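Local coordinates for protein fatty acid synthase 1, isoform A (Drosophila melanogaster, PDB 6FN6) that probably catalyses de novo synthesis of long-chain saturated fatty acids from acetyl-CoA and malonyl-CoA with NADPH, the chain here being its dehydratase-enoylreductase-ketoreductase modifying region, at residues 610-615 / 639-644; 605-610 / 644-649; 654-659 / 670-675; 581-586 / 874-879. All blocks are in the same frame, centred on the assembly; numbering follows the deposited sequence.

Contact 1 (610-615 / 639-644); sequences PINFRD and LGLEFA
Asn612 and Glu642 form the straight polar link of this contact: Asn612 ND2 donates to Glu642 OE2 at 3.2 Å, with an N-H...acceptor angle of 169°. Glu642 OE2 lies in the amide plane of Asn612, but the N-H comes to it on the anti side, tilted 25° out of the carboxylate plane. Glu642 OE1 accepts from the backbone N of Cys690, while Lys891 NZ makes only a long, weak ion pair with OE2. An alanine in place of Glu642 would remove both carboxylate oxygens and is likely to leave Asn612 ND2 and Cys690 N without these acceptors. A second, weak bond crosses from Gly640 N to Asp615 OD1 at 3.5 Å. The same oxygen is salt-bridged by Arg614 NH1 at 3.2 Å, and Asp615 OD2 weakly accepts from Asn612 N, so the carboxylate spans the corner where strand 601-611 gives way to helix 613-620, with Asn612 at the N-cap position. This corner belongs to the enoylreductase, whose medium-chain dehydrogenase/reductase fold has a curled sheet containing strands 601-611 and 642-646. In the van der Waals packing, Leu641 CD2 lies over one face of the Arg614 guanidinium, offset toward its rim and 3.5 Å from Arg614 NH1. Leu641 CD1 packs on Asn612 CB at 3.8 Å. The Pro610 ring crosses the Glu642 chain at about a right angle, Pro610 CD lying 3.8 Å from Glu642 CG. Glu642 CG sits between its own backbone N and carbonyl carbon (chi1 62°), and the extended chain beyond it carries the carboxylate past the proline to Asn612.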
# COMPACT_ATOMS: atom_id res chain seq x y z
N PRO A 610 -23.97 12.06 23.76
CA PRO A 610 -23.77 10.75 23.13
C PRO A 610 -22.38 10.17 23.33
O PRO A 610 -21.41 10.91 23.48
CB PRO A 610 -24.01 11.03 21.65
CG PRO A 610 -24.77 12.30 21.60
CD PRO A 610 -24.28 13.09 22.77
N ILE A 611 -22.29 8.84 23.34
CA ILE A 611 -21.00 8.16 23.32
C ILE A 611 -20.64 7.83 21.88
O ILE A 611 -21.49 7.38 21.11
CB ILE A 611 -21.00 6.89 24.18
CG1 ILE A 611 -21.47 7.19 25.61
CG2 ILE A 611 -19.62 6.26 24.22
CD1 ILE A 611 -22.81 6.60 25.93
N ASN A 612 -19.39 8.05 21.52
CA ASN A 612 -18.88 7.68 20.21
C ASN A 612 -17.80 6.62 20.39
O ASN A 612 -17.31 6.42 21.50
CB ASN A 612 -18.35 8.90 19.47
CG ASN A 612 -19.46 9.79 18.95
OD1 ASN A 612 -20.00 9.56 17.87
ND2 ASN A 612 -19.79 10.83 19.71
N PHE A 613 -17.43 5.95 19.30
CA PHE A 613 -16.45 4.87 19.38
C PHE A 613 -15.14 5.35 20.00
O PHE A 613 -14.47 4.60 20.70
CB PHE A 613 -16.20 4.27 18.00
CG PHE A 613 -17.28 3.31 17.55
CD1 PHE A 613 -17.57 2.18 18.29
CD2 PHE A 613 -17.99 3.55 16.38
CE1 PHE A 613 -18.55 1.30 17.87
CE2 PHE A 613 -18.98 2.67 15.97
CZ PHE A 613 -19.26 1.54 16.72
N ARG A 614 -14.79 6.61 19.76
CA ARG A 614 -13.54 7.16 20.29
C ARG A 614 -13.54 7.10 21.82
O ARG A 614 -12.51 6.85 22.43
CB ARG A 614 -13.34 8.60 19.81
CG ARG A 614 -11.98 9.19 20.17
CD ARG A 614 -11.90 10.66 19.78
NE ARG A 614 -11.24 11.48 20.79
CZ ARG A 614 -11.78 11.79 21.97
NH1 ARG A 614 -12.98 11.33 22.30
NH2 ARG A 614 -11.11 12.55 22.83
N ASP A 615 -14.70 7.33 22.42
CA ASP A 615 -14.83 7.24 23.87
C ASP A 615 -14.64 5.80 24.33
O ASP A 615 -13.97 5.54 25.34
CB ASP A 615 -16.19 7.77 24.33
CG ASP A 615 -16.37 9.25 24.04
OD1 ASP A 615 -15.35 9.96 23.92
OD2 ASP A 615 -17.52 9.70 23.93
N LEU A 639 -13.65 12.59 27.96
CA LEU A 639 -14.77 11.92 27.33
C LEU A 639 -15.82 12.93 26.87
O LEU A 639 -15.95 14.01 27.46
CB LEU A 639 -15.40 10.91 28.30
CG LEU A 639 -14.46 9.80 28.80
CD1 LEU A 639 -15.12 8.99 29.90
CD2 LEU A 639 -13.99 8.90 27.67
N GLY A 640 -16.56 12.60 25.82
CA GLY A 640 -17.62 13.47 25.33
C GLY A 640 -17.21 14.29 24.13
O GLY A 640 -16.45 15.24 24.25
N LEU A 641 -17.73 13.92 22.96
CA LEU A 641 -17.35 14.58 21.72
C LEU A 641 -18.42 15.57 21.24
O LEU A 641 -18.14 16.49 20.48
CB LEU A 641 -17.10 13.54 20.63
CG LEU A 641 -15.74 12.82 20.69
CD1 LEU A 641 -15.75 11.66 19.71
CD2 LEU A 641 -14.59 13.77 20.40
N GLU A 642 -19.66 15.36 21.70
CA GLU A 642 -20.78 16.20 21.29
C GLU A 642 -21.86 16.20 22.36
O GLU A 642 -21.83 15.39 23.28
CB GLU A 642 -21.36 15.71 19.96
CG GLU A 642 -21.92 14.30 20.03
CD GLU A 642 -22.34 13.76 18.68
OE1 GLU A 642 -22.85 14.54 17.85
OE2 GLU A 642 -22.16 12.55 18.44
N PHE A 643 -22.82 17.11 22.23
CA PHE A 643 -23.92 17.19 23.18
C PHE A 643 -25.06 18.05 22.67
O PHE A 643 -24.88 18.90 21.80
CB PHE A 643 -23.43 17.76 24.52
CG PHE A 643 -23.07 19.22 24.47
CD1 PHE A 643 -24.03 20.19 24.68
CD2 PHE A 643 -21.77 19.62 24.21
CE1 PHE A 643 -23.71 21.53 24.63
CE2 PHE A 643 -21.44 20.96 24.16
CZ PHE A 643 -22.42 21.92 24.37
N ALA A 644 -26.24 17.83 23.24
CA ALA A 644 -27.37 18.73 23.08
C ALA A 644 -27.72 19.30 24.45
O ALA A 644 -27.77 18.56 25.44
CB ALA A 644 -28.56 18.02 22.47

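Contact 2 (605-610 / 644-649); sequences TVYYAP and AGRDTQ
Tyr607 and Arg646 lie against each other beside a classic beta bulge in the curled sheet of the enoylreductase, where Tyr607 and Tyr608 both face Ala644 on the antiparallel strand 642-646. The planes of the Tyr607 ring and the Arg646 guanidinium are 78° apart. The arginine chain, extended from CG to NE, passes successive atoms of the tyrosine: Arg646 CG lies 3.5 Å from Tyr607 CE1, and its CD comes close to the ring's CZ and OH. The hydroxyl then sits at the edge of the guanidinium, in its plane, where Arg646 NE donates a weak, bent bond to Tyr607 OH (3.0 Å, 131°). Both groups have a stronger partner in Glu900, which salt-bridges Arg646 NH1 and is hydrogen-bonded to the tyrosine hydroxyl, so one carboxylate binds the pair together. With its CG beside the backbone N (chi1 -81°), Tyr607 brings its ring toward Gly645, Tyr607 CD1 being 3.7 Å from Gly645 CA. A CB at Gly645 would probably collide with Thr605 O, which lies against its CA. Tyr608, next along the bulge, touches with its root: Tyr608 CB meets Ala644 CB at 4.3 Å, while its ring leads away toward Met682 and strand 891-895. Thr605 and Arg646 form a hydrogen-bonded pair ahead of the bulge, with reciprocal backbone bonds, and Tyr608 and Ala644 form another beyond it. At the bulge itself one carbonyl serves two donors: Ala644 O accepts from Tyr607 N at 3.1 Å and from Tyr608 N at 2.9 Å.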
# COMPACT_ATOMS: atom_id res chain seq x y z
N THR A 605 -25.13 24.20 29.30
CA THR A 605 -25.63 23.19 30.22
C THR A 605 -25.94 21.93 29.42
O THR A 605 -26.72 21.98 28.47
CB THR A 605 -26.89 23.66 30.97
OG1 THR A 605 -26.67 24.97 31.52
CG2 THR A 605 -27.25 22.69 32.08
N VAL A 606 -25.35 20.81 29.82
CA VAL A 606 -25.48 19.58 29.06
C VAL A 606 -26.74 18.83 29.48
O VAL A 606 -26.99 18.64 30.67
CB VAL A 606 -24.24 18.69 29.22
CG1 VAL A 606 -24.38 17.40 28.42
CG2 VAL A 606 -22.99 19.44 28.79
N TYR A 607 -27.52 18.42 28.48
CA TYR A 607 -28.72 17.62 28.72
C TYR A 607 -28.51 16.21 28.18
O TYR A 607 -28.80 15.22 28.86
CB TYR A 607 -29.94 18.26 28.06
CG TYR A 607 -30.55 19.38 28.87
CD1 TYR A 607 -29.86 20.57 29.07
CD2 TYR A 607 -31.81 19.25 29.44
CE1 TYR A 607 -30.41 21.60 29.81
CE2 TYR A 607 -32.37 20.28 30.18
CZ TYR A 607 -31.66 21.45 30.36
OH TYR A 607 -32.20 22.47 31.09
N TYR A 608 -28.00 16.13 26.95
CA TYR A 608 -27.77 14.85 26.30
C TYR A 608 -26.35 14.78 25.76
O TYR A 608 -25.91 15.66 25.03
CB TYR A 608 -28.78 14.64 25.17
CG TYR A 608 -30.18 14.37 25.68
CD1 TYR A 608 -31.04 15.41 25.97
CD2 TYR A 608 -30.62 13.07 25.89
CE1 TYR A 608 -32.31 15.17 26.44
CE2 TYR A 608 -31.89 12.82 26.37
CZ TYR A 608 -32.73 13.88 26.64
OH TYR A 608 -34.00 13.63 27.11
N ALA A 609 -25.62 13.74 26.16
CA ALA A 609 -24.25 13.52 25.70
C ALA A 609 -24.13 12.13 25.09
O ALA A 609 -24.19 11.13 25.81
CB ALA A 609 -23.27 13.69 26.85
N PRO A 610 -23.97 12.06 23.76
CA PRO A 610 -23.77 10.75 23.13
C PRO A 610 -22.38 10.17 23.33
O PRO A 610 -21.41 10.91 23.48
CB PRO A 610 -24.01 11.03 21.65
CG PRO A 610 -24.77 12.30 21.60
CD PRO A 610 -24.28 13.09 22.77
N ALA A 644 -26.24 17.83 23.24
CA ALA A 644 -27.37 18.73 23.08
C ALA A 644 -27.72 19.30 24.45
O ALA A 644 -27.77 18.56 25.44
CB ALA A 644 -28.56 18.02 22.47
N GLY A 645 -27.94 20.60 24.52
CA GLY A 645 -28.20 21.25 25.78
C GLY A 645 -28.71 22.68 25.65
O GLY A 645 -29.35 23.03 24.66
N ARG A 646 -28.42 23.49 26.65
CA ARG A 646 -28.88 24.88 26.68
C ARG A 646 -27.73 25.88 26.70
O ARG A 646 -26.67 25.63 27.28
CB ARG A 646 -29.79 25.11 27.88
CG ARG A 646 -31.12 24.39 27.77
CD ARG A 646 -32.07 24.78 28.88
NE ARG A 646 -33.33 24.05 28.79
CZ ARG A 646 -34.33 24.37 27.97
NH1 ARG A 646 -35.44 23.64 27.96
NH2 ARG A 646 -34.23 25.41 27.15
N ASP A 647 -27.96 27.02 26.06
CA ASP A 647 -26.97 28.08 25.97
C ASP A 647 -26.88 28.82 27.30
O ASP A 647 -27.69 28.59 28.20
CB ASP A 647 -27.35 29.04 24.83
CG ASP A 647 -26.27 30.07 24.55
OD1 ASP A 647 -25.31 29.74 23.82
OD2 ASP A 647 -26.39 31.21 25.04
N THR A 648 -25.89 29.71 27.42
CA THR A 648 -25.81 30.61 28.57
C THR A 648 -27.11 31.39 28.74
O THR A 648 -27.45 31.81 29.85
CB THR A 648 -24.63 31.60 28.42
OG1 THR A 648 -23.39 30.88 28.44
CG2 THR A 648 -24.62 32.63 29.54
N GLN A 649 -27.83 31.59 27.64
CA GLN A 649 -29.06 32.36 27.66
C GLN A 649 -30.27 31.44 27.46
O GLN A 649 -31.33 31.88 27.01
CB GLN A 649 -29.02 33.44 26.57
CG GLN A 649 -30.01 34.58 26.79
CD GLN A 649 -29.92 35.65 25.72
OE1 GLN A 649 -29.95 36.85 26.02
NE2 GLN A 649 -29.82 35.23 24.46

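Contact 3 (654-659 / 670-675); sequences MAMVPA and KRMMWQ
Trp674 and Met654 form the densely packed side of an antiparallel strand pair, 654-656 with 673-675, in the curled sheet of the enoylreductase's medium-chain dehydrogenase/reductase fold. They are a hydrogen-bonded pair, each backbone N donating to the other's O at 2.9 Å (Met654 N to Trp674 O, Trp674 N to Met654 O). Met654 CG lies between its backbone N and carbonyl carbon (chi1 39°), and the bend farther out brings Met654 CE to 3.6 Å from Trp674 CE3. The six-membered end of the indole reaches along the neighbouring strand: Met654 O lies at the ring's edge, near its plane, and Met656 CB is 4.1 Å from Trp674 CZ3. Helices 689-702 and 844-860 also pack on the indole, and its NE1 donates to Val851 O. Cut back to an alanine, Trp674 would lose its indole, which is likely to open a gap between Met654, Met656 and those helices and to leave Val851 O without this donor. The other face of the pair is looser: Ala655 CB touches Met673 CG at 3.6 Å, but the rest of the partly exposed Met673 leads away. At the strand end Met656 N reaches Met672 O by a weak bond of 3.3 Å, though both methionine side chains there are buried against helix 836-841. Between the two strands, then, cohesion comes from backbone bonds and from flexible thioether chains packed on an indole, with no salt bridge across the pair.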
# COMPACT_ATOMS: atom_id res chain seq x y z
N MET A 654 -27.28 22.44 20.01
CA MET A 654 -26.52 21.21 19.84
C MET A 654 -25.12 21.59 19.38
O MET A 654 -24.97 22.54 18.61
CB MET A 654 -27.19 20.27 18.84
CG MET A 654 -27.78 20.99 17.65
SD MET A 654 -28.42 19.87 16.39
CE MET A 654 -26.94 19.58 15.43
N ALA A 655 -24.11 20.88 19.86
CA ALA A 655 -22.73 21.28 19.59
C ALA A 655 -21.80 20.10 19.34
O ALA A 655 -22.14 18.95 19.59
CB ALA A 655 -22.21 22.11 20.75
N MET A 656 -20.60 20.43 18.87
CA MET A 656 -19.55 19.45 18.64
C MET A 656 -18.25 19.99 19.24
O MET A 656 -17.90 21.15 19.02
CB MET A 656 -19.38 19.17 17.15
CG MET A 656 -18.31 18.14 16.82
SD MET A 656 -18.20 17.76 15.07
CE MET A 656 -17.84 19.37 14.38
N VAL A 657 -17.56 19.15 20.00
CA VAL A 657 -16.35 19.56 20.69
C VAL A 657 -15.29 18.46 20.62
O VAL A 657 -15.61 17.30 20.36
CB VAL A 657 -16.65 19.91 22.16
CG1 VAL A 657 -17.37 21.25 22.24
CG2 VAL A 657 -17.49 18.81 22.80
N PRO A 658 -14.01 18.83 20.85
CA PRO A 658 -12.95 17.82 20.85
C PRO A 658 -13.03 16.87 22.03
O PRO A 658 -12.64 15.70 21.92
CB PRO A 658 -11.67 18.66 20.92
CG PRO A 658 -12.08 19.95 21.51
CD PRO A 658 -13.49 20.19 21.06
N ALA A 659 -13.51 17.37 23.16
CA ALA A 659 -13.66 16.56 24.35
C ALA A 659 -14.53 17.27 25.38
O ALA A 659 -14.94 18.41 25.16
CB ALA A 659 -12.31 16.23 24.94
N LYS A 670 -18.53 28.63 19.33
CA LYS A 670 -19.69 29.11 18.59
C LYS A 670 -19.63 28.67 17.13
O LYS A 670 -20.67 28.40 16.51
CB LYS A 670 -19.79 30.63 18.65
CG LYS A 670 -19.87 31.21 20.05
CD LYS A 670 -19.93 32.73 20.00
CE LYS A 670 -19.81 33.35 21.39
NZ LYS A 670 -21.01 33.10 22.24
N ARG A 671 -18.43 28.60 16.58
CA ARG A 671 -18.26 28.19 15.19
C ARG A 671 -18.86 26.81 14.99
O ARG A 671 -19.46 26.53 13.96
CB ARG A 671 -16.79 28.20 14.79
CG ARG A 671 -16.14 29.58 14.85
CD ARG A 671 -14.73 29.53 14.29
NE ARG A 671 -13.84 28.71 15.11
CZ ARG A 671 -13.02 29.19 16.05
NH1 ARG A 671 -12.98 30.49 16.32
NH2 ARG A 671 -12.25 28.35 16.74
N MET A 672 -18.68 25.94 15.98
CA MET A 672 -19.20 24.58 15.90
C MET A 672 -20.42 24.39 16.79
O MET A 672 -20.42 23.56 17.70
CB MET A 672 -18.10 23.58 16.26
CG MET A 672 -17.09 23.35 15.14
SD MET A 672 -15.55 22.60 15.67
CE MET A 672 -14.76 23.97 16.51
N MET A 673 -21.47 25.16 16.51
CA MET A 673 -22.75 25.01 17.20
C MET A 673 -23.93 25.27 16.26
O MET A 673 -23.86 26.14 15.38
CB MET A 673 -22.87 25.94 18.41
CG MET A 673 -22.04 25.52 19.61
SD MET A 673 -22.56 26.33 21.14
CE MET A 673 -21.97 28.00 20.94
N TRP A 674 -25.00 24.51 16.46
CA TRP A 674 -26.23 24.70 15.71
C TRP A 674 -27.35 24.95 16.72
O TRP A 674 -27.37 24.33 17.79
CB TRP A 674 -26.56 23.48 14.86
CG TRP A 674 -25.46 23.03 13.95
CD1 TRP A 674 -25.32 23.32 12.62
CD2 TRP A 674 -24.35 22.20 14.30
NE1 TRP A 674 -24.19 22.72 12.13
CE2 TRP A 674 -23.57 22.03 13.14
CE3 TRP A 674 -23.93 21.59 15.49
CZ2 TRP A 674 -22.41 21.27 13.12
CZ3 TRP A 674 -22.78 20.83 15.47
CH2 TRP A 674 -22.03 20.68 14.30
N GLN A 675 -28.28 25.84 16.40
CA GLN A 675 -29.46 26.02 17.24
C GLN A 675 -30.49 24.97 16.88
O GLN A 675 -30.89 24.85 15.72
CB GLN A 675 -30.04 27.43 17.09
CG GLN A 675 -29.19 28.52 17.74
CD GLN A 675 -30.01 29.71 18.20
OE1 GLN A 675 -31.21 29.59 18.45
NE2 GLN A 675 -29.36 30.86 18.32

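Contact 4 (581-586 / 874-879); sequences ASLKWI and QQVEQA
The first turn of helix 876-885 packs through Val876 and Glu877 onto strand 583-587, one arm of the small antiparallel hairpin that pairs it with strand 570-574. Val876 CG2 comes nearest the indole, 3.8 Å from Trp585 NE1, the two side chains crossing at about a right angle. That nitrogen donates to Asp873 O, just ahead of the helix, so the indole both holds the approach to the helix and touches its first residue. The other valine branch, Val876 CG1, set anti to the backbone N (chi1 179°), looks toward Leu583 CB at 4.4 Å. Helix 876-885 connects the parallel neighbours 868-872 and 891-895, a beta-alpha-beta crossover in the enoylreductase sheet; the contact thus brings the hairpin against this crossover helix, with nearly 290 residues of chain between them. Trp585 is also covered by strand 913-915, through Ile913 and Ala915. Farther along, Leu583 CD1 lies 4.4 Å from Glu877 CA. Glu877 runs out fully extended and lays its carboxylate beside Ala581 by van der Waals contact, Glu877 OE1 being 3.8 Å from Ala581 CA; Arg881 NE offers Glu877 OE2 a long, weak ion pair.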
# COMPACT_ATOMS: atom_id res chain seq x y z
N ALA A 581 -16.27 -0.87 34.65
CA ALA A 581 -16.97 -0.62 35.90
C ALA A 581 -16.38 0.61 36.58
O ALA A 581 -16.98 1.18 37.50
CB ALA A 581 -16.89 -1.84 36.81
N SER A 582 -15.19 1.00 36.14
CA SER A 582 -14.48 2.14 36.71
C SER A 582 -15.08 3.47 36.28
O SER A 582 -14.72 4.52 36.81
CB SER A 582 -13.00 2.08 36.32
OG SER A 582 -12.85 2.10 34.92
N LEU A 583 -15.98 3.44 35.30
CA LEU A 583 -16.64 4.66 34.83
C LEU A 583 -17.49 5.26 35.94
O LEU A 583 -18.49 4.68 36.36
CB LEU A 583 -17.50 4.38 33.60
CG LEU A 583 -16.74 4.13 32.30
CD1 LEU A 583 -17.65 3.48 31.27
CD2 LEU A 583 -16.17 5.43 31.77
N LYS A 584 -17.10 6.44 36.41
CA LYS A 584 -17.82 7.10 37.49
C LYS A 584 -17.81 8.62 37.30
O LYS A 584 -16.92 9.17 36.66
CB LYS A 584 -17.21 6.74 38.85
CG LYS A 584 -17.35 5.27 39.24
CD LYS A 584 -16.84 5.03 40.66
CE LYS A 584 -17.09 3.60 41.13
NZ LYS A 584 -16.20 2.61 40.46
N TRP A 585 -18.81 9.29 37.86
CA TRP A 585 -18.86 10.75 37.84
C TRP A 585 -17.87 11.31 38.85
O TRP A 585 -17.77 10.82 39.98
CB TRP A 585 -20.27 11.25 38.14
CG TRP A 585 -21.25 10.97 37.05
CD1 TRP A 585 -22.02 9.85 36.90
CD2 TRP A 585 -21.57 11.83 35.95
NE1 TRP A 585 -22.80 9.97 35.77
CE2 TRP A 585 -22.54 11.17 35.17
CE3 TRP A 585 -21.14 13.10 35.55
CZ2 TRP A 585 -23.08 11.74 34.02
CZ3 TRP A 585 -21.68 13.66 34.41
CH2 TRP A 585 -22.64 12.98 33.65
N ILE A 586 -17.15 12.35 38.45
CA ILE A 586 -16.17 12.99 39.31
C ILE A 586 -16.51 14.46 39.43
O ILE A 586 -16.88 15.10 38.46
CB ILE A 586 -14.74 12.80 38.77
CG1 ILE A 586 -14.44 11.32 38.53
CG2 ILE A 586 -13.72 13.43 39.71
CD1 ILE A 586 -14.50 10.46 39.78
N GLN A 874 -26.92 7.23 35.79
CA GLN A 874 -26.48 6.11 36.62
C GLN A 874 -26.08 4.90 35.78
O GLN A 874 -25.32 4.05 36.23
CB GLN A 874 -27.59 5.71 37.59
CG GLN A 874 -27.94 6.78 38.62
CD GLN A 874 -26.75 7.19 39.46
OE1 GLN A 874 -25.79 6.44 39.61
NE2 GLN A 874 -26.81 8.40 40.02
N GLN A 875 -26.61 4.81 34.56
CA GLN A 875 -26.37 3.66 33.70
C GLN A 875 -25.27 3.91 32.67
O GLN A 875 -25.36 3.45 31.53
CB GLN A 875 -27.66 3.28 32.97
CG GLN A 875 -28.84 2.98 33.88
CD GLN A 875 -30.17 3.11 33.16
OE1 GLN A 875 -30.24 3.64 32.05
NE2 GLN A 875 -31.23 2.64 33.80
N VAL A 876 -24.23 4.64 33.06
CA VAL A 876 -23.13 4.95 32.15
C VAL A 876 -22.36 3.68 31.79
O VAL A 876 -21.96 3.50 30.64
CB VAL A 876 -22.19 6.01 32.74
CG1 VAL A 876 -21.03 6.31 31.80
CG2 VAL A 876 -22.96 7.28 33.05
N GLU A 877 -22.14 2.81 32.77
CA GLU A 877 -21.44 1.56 32.53
C GLU A 877 -22.17 0.75 31.46
O GLU A 877 -21.59 0.36 30.45
CB GLU A 877 -21.31 0.75 33.82
CG GLU A 877 -20.64 -0.62 33.64
CD GLU A 877 -20.60 -1.43 34.92
OE1 GLU A 877 -20.78 -0.83 36.01
OE2 GLU A 877 -20.40 -2.66 34.85
N GLN A 878 -23.46 0.53 31.69
CA GLN A 878 -24.27 -0.28 30.79
C GLN A 878 -24.32 0.38 29.41
O GLN A 878 -24.35 -0.31 28.39
CB GLN A 878 -25.68 -0.45 31.34
CG GLN A 878 -25.74 -1.17 32.68
CD GLN A 878 -25.08 -2.54 32.64
OE1 GLN A 878 -25.31 -3.33 31.72
NE2 GLN A 878 -24.26 -2.84 33.64
N ALA A 879 -24.32 1.71 29.39
CA ALA A 879 -24.32 2.45 28.14
C ALA A 879 -23.09 2.12 27.30
O ALA A 879 -23.21 1.84 26.11
CB ALA A 879 -24.39 3.95 28.42

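In the fold
Contacts 1, 2 and 3 cluster in the curled sheet of the enoylreductase, their centres 10 to 13 Å apart. Contacts 1 and 2 share Pro610 and Ala644 and both use strands 601-611 and 642-646. Strand 642-646 in turn pairs with 652-656, so contact 3 extends the same sheet. Along the chain contact 1 closes within the span of contact 2, contact 3 follows, and contact 4 brackets all three. Contact 4 touches contact 1 through Ile611 CD1 with Ala879 CB (4.0 Å) and Leu639 CD1 with Leu583 CD2 (4.2 Å). Helix 876-885 touches both sheet strand 601-611 and hairpin strand 583-587, so chain from before and after the Rossmann-type portion, which probably binds NADPH, meets here.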